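Local coordinates for protein histidine kinase (Methanosarcina mazei, PDB 3LI8) that probably transfers phosphate from ATP to a protein histidine as a membrane-bound sensor kinase, this chain being its Cache sensor region, at residues A[74-79]-A[152-157]; A[108-113]-A[144-149]; A[140-145]-A[197-202]; A[148-153]-A[168-173]. All coordinates share one frame; numbering follows the deposited sequence.

Contact 1 of 4, residues A[74-79]-A[152-157]; sequences GVYLGY and SYDSPI
The Y76 ring reaches its hydroxyl end over to the carboxylate of D154, and OH lies 2.7 Å from OD1. The ring and carboxylate planes are 49° apart. D170 OD1 is also within hydrogen-bonding reach of this hydroxyl, and which aspartate takes the proton is not settled. Y76 CG sits between the backbone N and the carbonyl carbon (chi1 52°), and this swings the ring toward D154. Y76 OH also touches S152 CB at 3.6 Å; the OG of S152 bonds to Y143. Strands 74-79 and 148-159 are not sheet neighbours. Strand 162-172 lies between them in the antiparallel sheet of this Cache module, and the axes of the two short segments stay 8.8 Å apart. The gap is bridged by side chains, with no backbone pairing. At the other end the chemistry is apolar. I157 CD1 meets Y79 at CZ, 3.6 Å away, and the two side chains cross at about a right angle. L77 CD2 is a looser neighbour of I157 CD1, at 4.3 Å.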
loop_
_atom_site.group_PDB
_atom_site.type_symbol
_atom_site.label_atom_id
_atom_site.label_comp_id
_atom_site.label_asym_id
_atom_site.label_seq_id
_atom_site.Cartn_x
_atom_site.Cartn_y
_atom_site.Cartn_z
ATOM N N GLY A 74 5.717 -7.963 -7.101
ATOM C CA GLY A 74 5.085 -8.191 -8.397
ATOM C C GLY A 74 5.167 -6.889 -9.207
ATOM O O GLY A 74 5.075 -5.814 -8.647
ATOM N N VAL A 75 5.206 -7.016 -10.529
ATOM C CA VAL A 75 5.135 -5.862 -11.436
ATOM C C VAL A 75 4.293 -6.414 -12.578
ATOM O O VAL A 75 4.546 -7.537 -13.024
ATOM C CB VAL A 75 6.542 -5.416 -12.021
ATOM C CG1 VAL A 75 6.355 -4.175 -13.012
ATOM C CG2 VAL A 75 7.511 -5.060 -10.898
ATOM N N TYR A 76 3.337 -5.620 -13.033
ATOM C CA TYR A 76 2.331 -6.157 -13.978
ATOM C C TYR A 76 1.713 -5.085 -14.850
ATOM O O TYR A 76 1.764 -3.876 -14.547
ATOM C CB TYR A 76 1.283 -6.932 -13.149
ATOM C CG TYR A 76 0.684 -6.181 -11.983
ATOM C CD1 TYR A 76 -0.532 -5.499 -12.137
ATOM C CD2 TYR A 76 1.290 -6.183 -10.720
ATOM C CE1 TYR A 76 -1.157 -4.843 -11.026
ATOM C CE2 TYR A 76 0.680 -5.508 -9.630
ATOM C CZ TYR A 76 -0.550 -4.903 -9.815
ATOM O OH TYR A 76 -1.087 -4.284 -8.747
ATOM N N LEU A 77 1.133 -5.556 -15.958
ATOM C CA LEU A 77 0.307 -4.707 -16.802
ATOM C C LEU A 77 -1.025 -5.480 -16.977
ATOM O O LEU A 77 -1.037 -6.716 -16.944
ATOM C CB LEU A 77 0.999 -4.629 -18.182
ATOM C CG LEU A 77 2.382 -3.931 -18.155
ATOM C CD1 LEU A 77 3.108 -4.148 -19.508
ATOM C CD2 LEU A 77 2.235 -2.451 -17.855
ATOM N N GLY A 78 -2.118 -4.741 -17.137
ATOM C CA GLY A 78 -3.460 -5.339 -17.338
ATOM C C GLY A 78 -4.157 -4.424 -18.325
ATOM O O GLY A 78 -4.279 -3.242 -18.086
ATOM N N TYR A 79 -4.550 -4.981 -19.463
ATOM C CA TYR A 79 -5.216 -4.191 -20.547
ATOM C C TYR A 79 -6.667 -4.577 -20.775
ATOM O O TYR A 79 -7.062 -5.709 -20.543
ATOM C CB TYR A 79 -4.445 -4.369 -21.825
ATOM C CG TYR A 79 -3.166 -3.548 -21.888
ATOM C CD1 TYR A 79 -1.980 -4.002 -21.306
ATOM C CD2 TYR A 79 -3.158 -2.311 -22.548
ATOM C CE1 TYR A 79 -0.795 -3.211 -21.386
ATOM C CE2 TYR A 79 -1.987 -1.538 -22.630
ATOM C CZ TYR A 79 -0.829 -1.993 -22.055
ATOM O OH TYR A 79 0.355 -1.213 -22.176
ATOM N N SER A 152 -0.942 -2.594 -3.184
ATOM C CA SER A 152 -0.740 -2.514 -4.665
ATOM C C SER A 152 -0.888 -1.050 -5.062
ATOM O O SER A 152 -1.852 -0.395 -4.644
ATOM C CB SER A 152 -1.824 -3.345 -5.397
ATOM O OG SER A 152 -1.765 -4.727 -4.972
ATOM N N TYR A 153 0.076 -0.589 -5.838
ATOM C CA TYR A 153 0.074 0.763 -6.432
ATOM C C TYR A 153 -0.303 0.526 -7.878
ATOM O O TYR A 153 0.326 -0.296 -8.541
ATOM C CB TYR A 153 1.475 1.312 -6.435
ATOM C CG TYR A 153 1.983 1.720 -5.039
ATOM C CD1 TYR A 153 1.891 3.056 -4.589
ATOM C CD2 TYR A 153 2.534 0.766 -4.168
ATOM C CE1 TYR A 153 2.352 3.392 -3.314
ATOM C CE2 TYR A 153 2.948 1.111 -2.865
ATOM C CZ TYR A 153 2.846 2.423 -2.481
ATOM O OH TYR A 153 3.332 2.730 -1.241
ATOM N N ASP A 154 -1.306 1.227 -8.401
ATOM C CA ASP A 154 -1.719 0.957 -9.807
ATOM C C ASP A 154 -1.992 2.285 -10.482
ATOM O O ASP A 154 -2.693 3.118 -9.909
ATOM C CB ASP A 154 -3.006 0.101 -9.845
ATOM C CG ASP A 154 -2.805 -1.215 -9.152
ATOM O OD1 ASP A 154 -2.206 -2.104 -9.791
ATOM O OD2 ASP A 154 -3.096 -1.311 -7.931
ATOM N N SER A 155 -1.465 2.431 -11.682
ATOM C CA SER A 155 -1.670 3.679 -12.477
ATOM C C SER A 155 -2.351 3.372 -13.781
ATOM O O SER A 155 -2.045 2.374 -14.431
ATOM C CB SER A 155 -0.269 4.271 -12.818
ATOM O OG SER A 155 0.299 4.757 -11.596
ATOM N N PRO A 156 -3.334 4.211 -14.179
ATOM C CA PRO A 156 -4.037 4.005 -15.422
ATOM C C PRO A 156 -3.130 4.327 -16.625
ATOM O O PRO A 156 -2.357 5.305 -16.581
ATOM C CB PRO A 156 -5.251 4.990 -15.303
ATOM C CG PRO A 156 -4.755 6.104 -14.440
ATOM C CD PRO A 156 -3.829 5.370 -13.423
ATOM N N ILE A 157 -3.248 3.521 -17.678
ATOM C CA ILE A 157 -2.570 3.741 -18.979
ATOM C C ILE A 157 -3.613 4.408 -19.885
ATOM O O ILE A 157 -4.704 3.835 -20.211
ATOM C CB ILE A 157 -2.178 2.432 -19.615
ATOM C CG1 ILE A 157 -1.205 1.698 -18.677
ATOM C CG2 ILE A 157 -1.507 2.653 -20.977
ATOM C CD1 ILE A 157 -0.850 0.211 -19.148
#

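Contact 2 of 4, residues A[108-113]-A[144-149]; sequences NKINGP and FYEGIF
I110 fills the tight part of this contact and spreads its branches over Y145, E146 and I148. CD1 comes up to the edge of the Y145 ring, 3.9 Å from CD2 and near the ring plane. CG1 also lies at this edge, in plane. CG2 turns to I148, with CG1 of that residue 4.0 Å away, and it also rests on E146 CB at 3.8 Å. In I110 the CG2 branch is anti to the backbone N and CG1 is beside it (chi1 -69°). This torsion sends CG1 and CD1 to the ring edge, where CD1 also reaches I148, and leaves CG2 for E146 and I148. The Y145 ring is covered on one face by E146 CG, 3.9 Å above its centre.

The outer side is looser. E146 and N111 are exposed, and the E146 chain runs out extended beyond CG past CG2 of I110. A water joins the two backbones here. It donates to I110 O at 3.0 Å and to E146 O at 2.6 Å. K109 to G112 is a type I turn, and Y145 to I148 is a type I' turn.

The second turn closes the hairpin of strands 143-145 and 148-159. The first belongs to the loop between strands 105-108 and 115-118, so the contact ties two loops at one end of the sheet. Further in, I110 CD1 packs on CE of M150.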
loop_
_atom_site.group_PDB
_atom_site.type_symbol
_atom_site.label_atom_id
_atom_site.label_comp_id
_atom_site.label_asym_id
_atom_site.label_seq_id
_atom_site.Cartn_x
_atom_site.Cartn_y
_atom_site.Cartn_z
ATOM N N ASN A 108 5.896 -12.020 -11.055
ATOM C CA ASN A 108 5.964 -11.973 -9.641
ATOM C C ASN A 108 6.933 -13.015 -9.038
ATOM O O ASN A 108 7.306 -14.006 -9.685
ATOM C CB ASN A 108 4.565 -12.177 -9.051
ATOM C CG ASN A 108 4.099 -13.588 -9.267
ATOM O OD1 ASN A 108 3.590 -13.970 -10.342
ATOM N ND2 ASN A 108 4.347 -14.396 -8.310
ATOM N N LYS A 109 7.255 -12.817 -7.747
ATOM C CA LYS A 109 7.956 -13.856 -6.980
ATOM C C LYS A 109 7.223 -14.239 -5.677
ATOM O O LYS A 109 7.862 -14.577 -4.666
ATOM C CB LYS A 109 9.409 -13.442 -6.699
ATOM C CG LYS A 109 9.439 -12.138 -6.004
ATOM C CD LYS A 109 10.916 -11.660 -5.796
ATOM C CE LYS A 109 11.604 -11.383 -7.099
ATOM N NZ LYS A 109 12.908 -10.603 -6.830
ATOM N N ILE A 110 5.910 -14.240 -5.746
ATOM C CA ILE A 110 5.031 -14.502 -4.583
ATOM C C ILE A 110 5.371 -15.875 -4.043
ATOM O O ILE A 110 5.406 -16.065 -2.791
ATOM C CB ILE A 110 3.563 -14.526 -5.052
ATOM C CG1 ILE A 110 3.064 -13.146 -5.474
ATOM C CG2 ILE A 110 2.665 -14.994 -3.924
ATOM C CD1 ILE A 110 2.942 -12.225 -4.309
ATOM N N ASN A 111 5.740 -16.798 -4.927
ATOM C CA ASN A 111 5.955 -18.189 -4.455
ATOM C C ASN A 111 7.425 -18.561 -4.409
ATOM O O ASN A 111 7.788 -19.740 -4.204
ATOM C CB ASN A 111 5.101 -19.150 -5.279
ATOM C CG ASN A 111 3.613 -18.915 -5.017
ATOM O OD1 ASN A 111 2.899 -18.369 -5.865
ATOM N ND2 ASN A 111 3.199 -19.117 -3.765
ATOM N N GLY A 112 8.286 -17.575 -4.623
ATOM C CA GLY A 112 9.711 -17.810 -4.587
ATOM C C GLY A 112 10.392 -17.418 -5.878
ATOM O O GLY A 112 10.993 -16.334 -5.952
ATOM N N PRO A 113 10.313 -18.274 -6.913
ATOM C CA PRO A 113 10.973 -17.986 -8.173
ATOM C C PRO A 113 10.177 -16.945 -8.999
ATOM O O PRO A 113 8.970 -16.718 -8.756
ATOM C CB PRO A 113 11.031 -19.358 -8.875
ATOM C CG PRO A 113 9.809 -20.088 -8.354
ATOM C CD PRO A 113 9.740 -19.633 -6.882
ATOM N N PHE A 144 -3.967 -9.579 2.238
ATOM C CA PHE A 144 -3.128 -10.755 2.054
ATOM C C PHE A 144 -3.410 -11.403 0.716
ATOM O O PHE A 144 -4.558 -11.482 0.255
ATOM C CB PHE A 144 -3.471 -11.779 3.186
ATOM C CG PHE A 144 -2.924 -11.386 4.530
ATOM C CD1 PHE A 144 -1.606 -11.662 4.851
ATOM C CD2 PHE A 144 -3.713 -10.710 5.443
ATOM C CE1 PHE A 144 -1.022 -11.268 6.096
ATOM C CE2 PHE A 144 -3.143 -10.330 6.705
ATOM C CZ PHE A 144 -1.801 -10.625 7.000
ATOM N N TYR A 145 -2.350 -11.902 0.072
ATOM C CA TYR A 145 -2.504 -12.617 -1.196
ATOM C C TYR A 145 -1.500 -13.752 -1.160
ATOM O O TYR A 145 -0.279 -13.533 -1.076
ATOM C CB TYR A 145 -2.300 -11.710 -2.423
ATOM C CG TYR A 145 -2.201 -12.425 -3.739
ATOM C CD1 TYR A 145 -3.362 -12.842 -4.401
ATOM C CD2 TYR A 145 -0.980 -12.683 -4.312
ATOM C CE1 TYR A 145 -3.293 -13.512 -5.605
ATOM C CE2 TYR A 145 -0.887 -13.388 -5.538
ATOM C CZ TYR A 145 -2.033 -13.788 -6.161
ATOM O OH TYR A 145 -1.942 -14.438 -7.366
ATOM N N GLU A 146 -2.030 -14.978 -1.237
ATOM C CA GLU A 146 -1.148 -16.172 -1.148
ATOM C C GLU A 146 -0.130 -16.073 -0.050
ATOM O O GLU A 146 1.052 -16.408 -0.210
ATOM C CB GLU A 146 -0.492 -16.515 -2.513
ATOM C CG GLU A 146 -1.544 -16.763 -3.555
ATOM C CD GLU A 146 -0.982 -17.078 -4.946
ATOM O OE1 GLU A 146 0.237 -17.016 -5.148
ATOM O OE2 GLU A 146 -1.781 -17.402 -5.817
ATOM N N GLY A 147 -0.581 -15.612 1.112
ATOM C CA GLY A 147 0.277 -15.642 2.256
ATOM C C GLY A 147 1.072 -14.365 2.432
ATOM O O GLY A 147 1.776 -14.242 3.417
ATOM N N ILE A 148 1.010 -13.457 1.447
ATOM C CA ILE A 148 1.906 -12.275 1.503
ATOM C C ILE A 148 1.070 -11.036 1.832
ATOM O O ILE A 148 0.134 -10.736 1.077
ATOM C CB ILE A 148 2.558 -11.993 0.129
ATOM C CG1 ILE A 148 3.343 -13.234 -0.404
ATOM C CG2 ILE A 148 3.481 -10.730 0.214
ATOM C CD1 ILE A 148 4.376 -13.760 0.560
ATOM N N PHE A 149 1.448 -10.337 2.895
ATOM C CA PHE A 149 0.745 -9.073 3.297
ATOM C C PHE A 149 1.344 -7.975 2.432
ATOM O O PHE A 149 2.564 -7.844 2.376
ATOM C CB PHE A 149 1.076 -8.784 4.743
ATOM C CG PHE A 149 0.257 -7.654 5.333
ATOM C CD1 PHE A 149 -1.091 -7.555 5.108
ATOM C CD2 PHE A 149 0.922 -6.722 6.159
ATOM C CE1 PHE A 149 -1.805 -6.490 5.746
ATOM C CE2 PHE A 149 0.236 -5.687 6.758
ATOM C CZ PHE A 149 -1.119 -5.570 6.517
HETATM O O HOH W 1 3.535 -17.092 -0.619
#

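Contact 3 of 4, residues A[140-145]-A[197-202]; sequences TEPYFY and TGIFLS. With SO4 (sulfate ion), chain F.
E141 and P142 bury the most surface here, followed by I199. E141 is the polar grip. Its OE1 takes the hydroxyl of T197 at 2.6 Å (OG1) and the T197 backbone N at 3.0 Å, with an N-H...O angle of 156°. Both donors come from the same face of the carboxylate. The hydroxyl is on the anti side, 30° out of the plane, and the amide is well above it. S195 OG is a further partner of OE1, so this one oxygen is gripped three times. The E141 chain is bent at chi2 (-67°), which curls the carboxylate onto the loop.

P142 gives the apolar half. Its CG presses on L201 CD2 at 3.4 Å, tighter than usual for two carbons, and the side chains cross at about a right angle. The same CG lies 4.1 Å from I199 CG2. I199 CD1 in turn lies against E141 OE1, 3.9 Å away, and so links the two halves. Further along the first segment, Y143 OH comes near an oxygen of a sulfate, probably from the crystallisation liquor, in a weak contact.

The contact joins the sheet that holds strands 143-145 and 148-159 to the loop after strand 190-194, which belongs to the other sheet. It is thus an interface between modules, consistent with a double Cache (dCache) architecture.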
loop_
_atom_site.group_PDB
_atom_site.type_symbol
_atom_site.label_atom_id
_atom_site.label_comp_id
_atom_site.label_asym_id
_atom_site.label_seq_id
_atom_site.Cartn_x
_atom_site.Cartn_y
_atom_site.Cartn_z
ATOM N N THR A 140 -4.069 0.580 -2.975
ATOM C CA THR A 140 -5.115 -0.181 -2.247
ATOM C C THR A 140 -4.854 -0.166 -0.751
ATOM O O THR A 140 -3.753 0.101 -0.274
ATOM C CB THR A 140 -5.123 -1.685 -2.675
ATOM O OG1 THR A 140 -3.918 -2.301 -2.245
ATOM C CG2 THR A 140 -5.184 -1.771 -4.196
ATOM N N GLU A 141 -5.907 -0.469 -0.003
ATOM C CA GLU A 141 -5.757 -0.862 1.372
ATOM C C GLU A 141 -4.937 -2.181 1.396
ATOM O O GLU A 141 -4.899 -2.889 0.406
ATOM C CB GLU A 141 -7.145 -1.030 1.975
ATOM C CG GLU A 141 -7.785 0.340 2.210
ATOM C CD GLU A 141 -7.038 1.118 3.291
ATOM O OE1 GLU A 141 -7.256 0.823 4.482
ATOM O OE2 GLU A 141 -6.200 2.000 2.961
ATOM N N PRO A 142 -4.227 -2.451 2.492
ATOM C CA PRO A 142 -3.391 -3.639 2.584
ATOM C C PRO A 142 -4.234 -4.928 2.584
ATOM O O PRO A 142 -5.436 -4.956 2.985
ATOM C CB PRO A 142 -2.635 -3.442 3.885
ATOM C CG PRO A 142 -3.637 -2.709 4.757
ATOM C CD PRO A 142 -4.243 -1.694 3.764
ATOM N N TYR A 143 -3.640 -5.996 2.077
ATOM C CA TYR A 143 -4.406 -7.242 2.053
ATOM C C TYR A 143 -3.443 -8.386 2.012
ATOM O O TYR A 143 -2.246 -8.221 1.786
ATOM C CB TYR A 143 -5.308 -7.300 0.821
ATOM C CG TYR A 143 -4.613 -7.165 -0.527
ATOM C CD1 TYR A 143 -4.470 -8.260 -1.352
ATOM C CD2 TYR A 143 -4.144 -5.916 -0.972
ATOM C CE1 TYR A 143 -3.876 -8.147 -2.590
ATOM C CE2 TYR A 143 -3.597 -5.776 -2.263
ATOM C CZ TYR A 143 -3.427 -6.907 -3.028
ATOM O OH TYR A 143 -2.831 -6.828 -4.249
ATOM N N PHE A 144 -3.967 -9.579 2.238
ATOM C CA PHE A 144 -3.128 -10.755 2.054
ATOM C C PHE A 144 -3.410 -11.403 0.716
ATOM O O PHE A 144 -4.558 -11.482 0.255
ATOM C CB PHE A 144 -3.471 -11.779 3.186
ATOM C CG PHE A 144 -2.924 -11.386 4.530
ATOM C CD1 PHE A 144 -1.606 -11.662 4.851
ATOM C CD2 PHE A 144 -3.713 -10.710 5.443
ATOM C CE1 PHE A 144 -1.022 -11.268 6.096
ATOM C CE2 PHE A 144 -3.143 -10.330 6.705
ATOM C CZ PHE A 144 -1.801 -10.625 7.000
ATOM N N TYR A 145 -2.350 -11.902 0.072
ATOM C CA TYR A 145 -2.504 -12.617 -1.196
ATOM C C TYR A 145 -1.500 -13.752 -1.160
ATOM O O TYR A 145 -0.279 -13.533 -1.076
ATOM C CB TYR A 145 -2.300 -11.710 -2.423
ATOM C CG TYR A 145 -2.201 -12.425 -3.739
ATOM C CD1 TYR A 145 -3.362 -12.842 -4.401
ATOM C CD2 TYR A 145 -0.980 -12.683 -4.312
ATOM C CE1 TYR A 145 -3.293 -13.512 -5.605
ATOM C CE2 TYR A 145 -0.887 -13.388 -5.538
ATOM C CZ TYR A 145 -2.033 -13.788 -6.161
ATOM O OH TYR A 145 -1.942 -14.438 -7.366
ATOM N N THR A 197 -8.005 3.175 6.130
ATOM C CA THR A 197 -9.203 2.720 6.867
ATOM C C THR A 197 -8.841 2.202 8.274
ATOM O O THR A 197 -9.704 1.586 8.946
ATOM C CB THR A 197 -10.045 1.674 6.076
ATOM O OG1 THR A 197 -9.314 0.435 5.963
ATOM C CG2 THR A 197 -10.534 2.217 4.698
ATOM N N GLY A 198 -7.601 2.438 8.721
ATOM C CA GLY A 198 -7.154 2.176 10.104
ATOM C C GLY A 198 -6.757 0.730 10.395
ATOM O O GLY A 198 -6.632 0.293 11.549
ATOM N N ILE A 199 -6.527 -0.024 9.345
ATOM C CA ILE A 199 -6.030 -1.410 9.547
ATOM C C ILE A 199 -4.553 -1.428 9.943
ATOM O O ILE A 199 -3.734 -0.737 9.312
ATOM C CB ILE A 199 -6.111 -2.166 8.211
ATOM C CG1 ILE A 199 -7.556 -2.220 7.698
ATOM C CG2 ILE A 199 -5.483 -3.632 8.355
ATOM C CD1 ILE A 199 -7.681 -2.688 6.187
ATOM N N PHE A 200 -4.163 -2.258 10.923
ATOM C CA PHE A 200 -2.820 -2.283 11.436
ATOM C C PHE A 200 -1.922 -2.792 10.356
ATOM O O PHE A 200 -2.192 -3.844 9.813
ATOM C CB PHE A 200 -2.669 -3.255 12.680
ATOM C CG PHE A 200 -3.272 -2.674 13.921
ATOM C CD1 PHE A 200 -2.544 -1.810 14.711
ATOM C CD2 PHE A 200 -4.578 -2.986 14.274
ATOM C CE1 PHE A 200 -3.117 -1.240 15.867
ATOM C CE2 PHE A 200 -5.168 -2.394 15.419
ATOM C CZ PHE A 200 -4.430 -1.532 16.181
ATOM N N LEU A 201 -0.826 -2.084 10.106
ATOM C CA LEU A 201 0.229 -2.651 9.242
ATOM C C LEU A 201 1.321 -3.306 10.085
ATOM O O LEU A 201 2.274 -3.916 9.543
ATOM C CB LEU A 201 0.862 -1.507 8.412
ATOM C CG LEU A 201 -0.202 -0.719 7.585
ATOM C CD1 LEU A 201 0.432 0.316 6.708
ATOM C CD2 LEU A 201 -1.050 -1.643 6.706
ATOM N N SER A 202 1.289 -3.040 11.401
ATOM C CA SER A 202 2.386 -3.469 12.312
ATOM C C SER A 202 1.765 -3.460 13.699
ATOM O O SER A 202 0.768 -2.799 13.928
ATOM C CB SER A 202 3.619 -2.538 12.287
ATOM O OG SER A 202 3.326 -1.217 12.764
HETATM S S SO4 F . -3.244 -8.893 -7.348
HETATM O O1 SO4 F . -2.061 -9.533 -6.767
HETATM O O2 SO4 F . -4.028 -8.175 -6.334
HETATM O O3 SO4 F . -4.184 -9.750 -8.088
HETATM O O4 SO4 F . -2.683 -7.807 -8.277
#

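Contact 4 of 4, residues A[148-153]-A[168-173]; sequences IFMVSY and GVDVPL
L173 packs along the strand of F149 to V151. CB lies 3.7 Å from F149 CD2. CG is next to the M150 backbone, 3.9 Å from CA. CD1 lies 3.6 Å from M150 C and stands over one face of the F149 ring, in a CH-pi contact 4.1 Å from the centroid and 18° off the ring normal. It also meets V151 CG1 at 3.7 Å. CD2 ends near V151 CG2. The F149 CG is anti to the backbone N (chi1 -171°), which swings the ring there.

The two strands are antiparallel. V151 with V171 and Y153 with V169 are hydrogen-bonded pairs, and L173 N adds a bond to F149 O. M150 with P172 and S152 with D170 are non-hydrogen-bonded pairs. Y153, V151, V169 and V171 share one face. There V171 CG2 meets the edge of the Y153 ring, 3.6 Å from CD2.

S152 and D170 lie on the other face, where S152 OG donates to D170 OD1 at 2.6 Å from above the carboxylate plane and also bonds Y143. D170 OD2 is held by Y106. M150 is a selenomethionine, and its SE lies 4.0 Å from D170 CB.

Strands 148-159 and 162-172 form a hairpin in the middle of the sheet. Helix 13-48 covers Y153 and V171, strands 138-139 and 143-145 pair with strand 148-159, and strand 74-79 lies beyond strand 162-172.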
loop_
_atom_site.group_PDB
_atom_site.type_symbol
_atom_site.label_atom_id
_atom_site.label_comp_id
_atom_site.label_asym_id
_atom_site.label_seq_id
_atom_site.Cartn_x
_atom_site.Cartn_y
_atom_site.Cartn_z
ATOM N N ILE A 148 1.010 -13.457 1.447
ATOM C CA ILE A 148 1.906 -12.275 1.503
ATOM C C ILE A 148 1.070 -11.036 1.832
ATOM O O ILE A 148 0.134 -10.736 1.077
ATOM C CB ILE A 148 2.558 -11.993 0.129
ATOM C CG1 ILE A 148 3.343 -13.234 -0.404
ATOM C CG2 ILE A 148 3.481 -10.730 0.214
ATOM C CD1 ILE A 148 4.376 -13.760 0.560
ATOM N N PHE A 149 1.448 -10.337 2.895
ATOM C CA PHE A 149 0.745 -9.073 3.297
ATOM C C PHE A 149 1.344 -7.975 2.432
ATOM O O PHE A 149 2.564 -7.844 2.376
ATOM C CB PHE A 149 1.076 -8.784 4.743
ATOM C CG PHE A 149 0.257 -7.654 5.333
ATOM C CD1 PHE A 149 -1.091 -7.555 5.108
ATOM C CD2 PHE A 149 0.922 -6.722 6.159
ATOM C CE1 PHE A 149 -1.805 -6.490 5.746
ATOM C CE2 PHE A 149 0.236 -5.687 6.758
ATOM C CZ PHE A 149 -1.119 -5.570 6.517
HETATM N N MSE A 150 0.481 -7.222 1.745
HETATM C CA MSE A 150 0.993 -6.266 0.758
HETATM C C MSE A 150 -0.007 -5.171 0.461
HETATM O O MSE A 150 -1.168 -5.198 0.922
HETATM C CB MSE A 150 1.308 -6.998 -0.547
HETATM C CG MSE A 150 0.066 -7.584 -1.075
HETATM SE SE MSE A 150 0.271 -8.480 -2.947
HETATM C CE MSE A 150 1.563 -9.352 -2.526
ATOM N N VAL A 151 0.477 -4.127 -0.243
ATOM C CA VAL A 151 -0.477 -3.160 -0.864
ATOM C C VAL A 151 -0.073 -3.146 -2.354
ATOM O O VAL A 151 1.062 -3.589 -2.699
ATOM C CB VAL A 151 -0.323 -1.720 -0.341
ATOM C CG1 VAL A 151 -0.951 -1.571 1.064
ATOM C CG2 VAL A 151 1.170 -1.304 -0.347
ATOM N N SER A 152 -0.942 -2.594 -3.184
ATOM C CA SER A 152 -0.740 -2.514 -4.665
ATOM C C SER A 152 -0.888 -1.050 -5.062
ATOM O O SER A 152 -1.852 -0.395 -4.644
ATOM C CB SER A 152 -1.824 -3.345 -5.397
ATOM O OG SER A 152 -1.765 -4.727 -4.972
ATOM N N TYR A 153 0.076 -0.589 -5.838
ATOM C CA TYR A 153 0.074 0.763 -6.432
ATOM C C TYR A 153 -0.303 0.526 -7.878
ATOM O O TYR A 153 0.326 -0.296 -8.541
ATOM C CB TYR A 153 1.475 1.312 -6.435
ATOM C CG TYR A 153 1.983 1.720 -5.039
ATOM C CD1 TYR A 153 1.891 3.056 -4.589
ATOM C CD2 TYR A 153 2.534 0.766 -4.168
ATOM C CE1 TYR A 153 2.352 3.392 -3.314
ATOM C CE2 TYR A 153 2.948 1.111 -2.865
ATOM C CZ TYR A 153 2.846 2.423 -2.481
ATOM O OH TYR A 153 3.332 2.730 -1.241
ATOM N N GLY A 168 1.087 -1.755 -12.620
ATOM C CA GLY A 168 1.023 -1.887 -11.184
ATOM C C GLY A 168 2.263 -2.497 -10.584
ATOM O O GLY A 168 2.958 -3.238 -11.220
ATOM N N VAL A 169 2.509 -2.181 -9.311
ATOM C CA VAL A 169 3.440 -2.972 -8.505
ATOM C C VAL A 169 2.831 -3.368 -7.189
ATOM O O VAL A 169 2.025 -2.638 -6.611
ATOM C CB VAL A 169 4.733 -2.165 -8.268
ATOM C CG1 VAL A 169 5.337 -1.725 -9.646
ATOM C CG2 VAL A 169 4.443 -0.909 -7.410
ATOM N N ASP A 170 3.238 -4.550 -6.720
ATOM C CA ASP A 170 2.772 -5.092 -5.445
ATOM C C ASP A 170 3.953 -5.032 -4.503
ATOM O O ASP A 170 5.070 -5.361 -4.852
ATOM C CB ASP A 170 2.305 -6.524 -5.714
ATOM C CG ASP A 170 0.942 -6.597 -6.393
ATOM O OD1 ASP A 170 0.228 -5.595 -6.471
ATOM O OD2 ASP A 170 0.539 -7.717 -6.826
ATOM N N VAL A 171 3.689 -4.520 -3.299
ATOM C CA VAL A 171 4.708 -4.147 -2.323
ATOM C C VAL A 171 4.482 -4.915 -1.013
ATOM O O VAL A 171 3.512 -4.627 -0.327
ATOM C CB VAL A 171 4.656 -2.650 -2.067
ATOM C CG1 VAL A 171 5.751 -2.165 -1.045
ATOM C CG2 VAL A 171 4.815 -1.939 -3.439
ATOM N N PRO A 172 5.382 -5.860 -0.678
ATOM C CA PRO A 172 5.209 -6.510 0.654
ATOM C C PRO A 172 5.407 -5.508 1.785
ATOM O O PRO A 172 6.259 -4.567 1.717
ATOM C CB PRO A 172 6.379 -7.512 0.741
ATOM C CG PRO A 172 6.820 -7.762 -0.617
ATOM C CD PRO A 172 6.464 -6.487 -1.470
ATOM N N LEU A 173 4.695 -5.776 2.870
ATOM C CA LEU A 173 4.701 -4.830 3.978
ATOM C C LEU A 173 5.311 -5.394 5.231
ATOM O O LEU A 173 5.230 -4.725 6.270
ATOM C CB LEU A 173 3.274 -4.447 4.339
ATOM C CG LEU A 173 2.525 -3.635 3.271
ATOM C CD1 LEU A 173 0.992 -3.591 3.520
ATOM C CD2 LEU A 173 3.218 -2.315 3.130
#

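How the contacts relate
Contacts 1 and 4 are core, with nearly all touching residues buried, and both use strand 148-159. Contact 4 is the true strand pairing, held by backbone bonds. Contact 1 skips the strand between and is made by side chains, without backbone bonds. They share S152 and Y153, and both reach D170, whose carboxylate serves S152 and Y76, close to the bound sulfate. Contact 2 is at the surface, at the turn end of the same sheet, with one buried isoleucine and a bridging water. Contact 3 is partly buried and differs in kind. It leaves the sheet and meets the loop of the second module through a carboxylate and a proline. It meets contact 4 where Y143 pairs with M150.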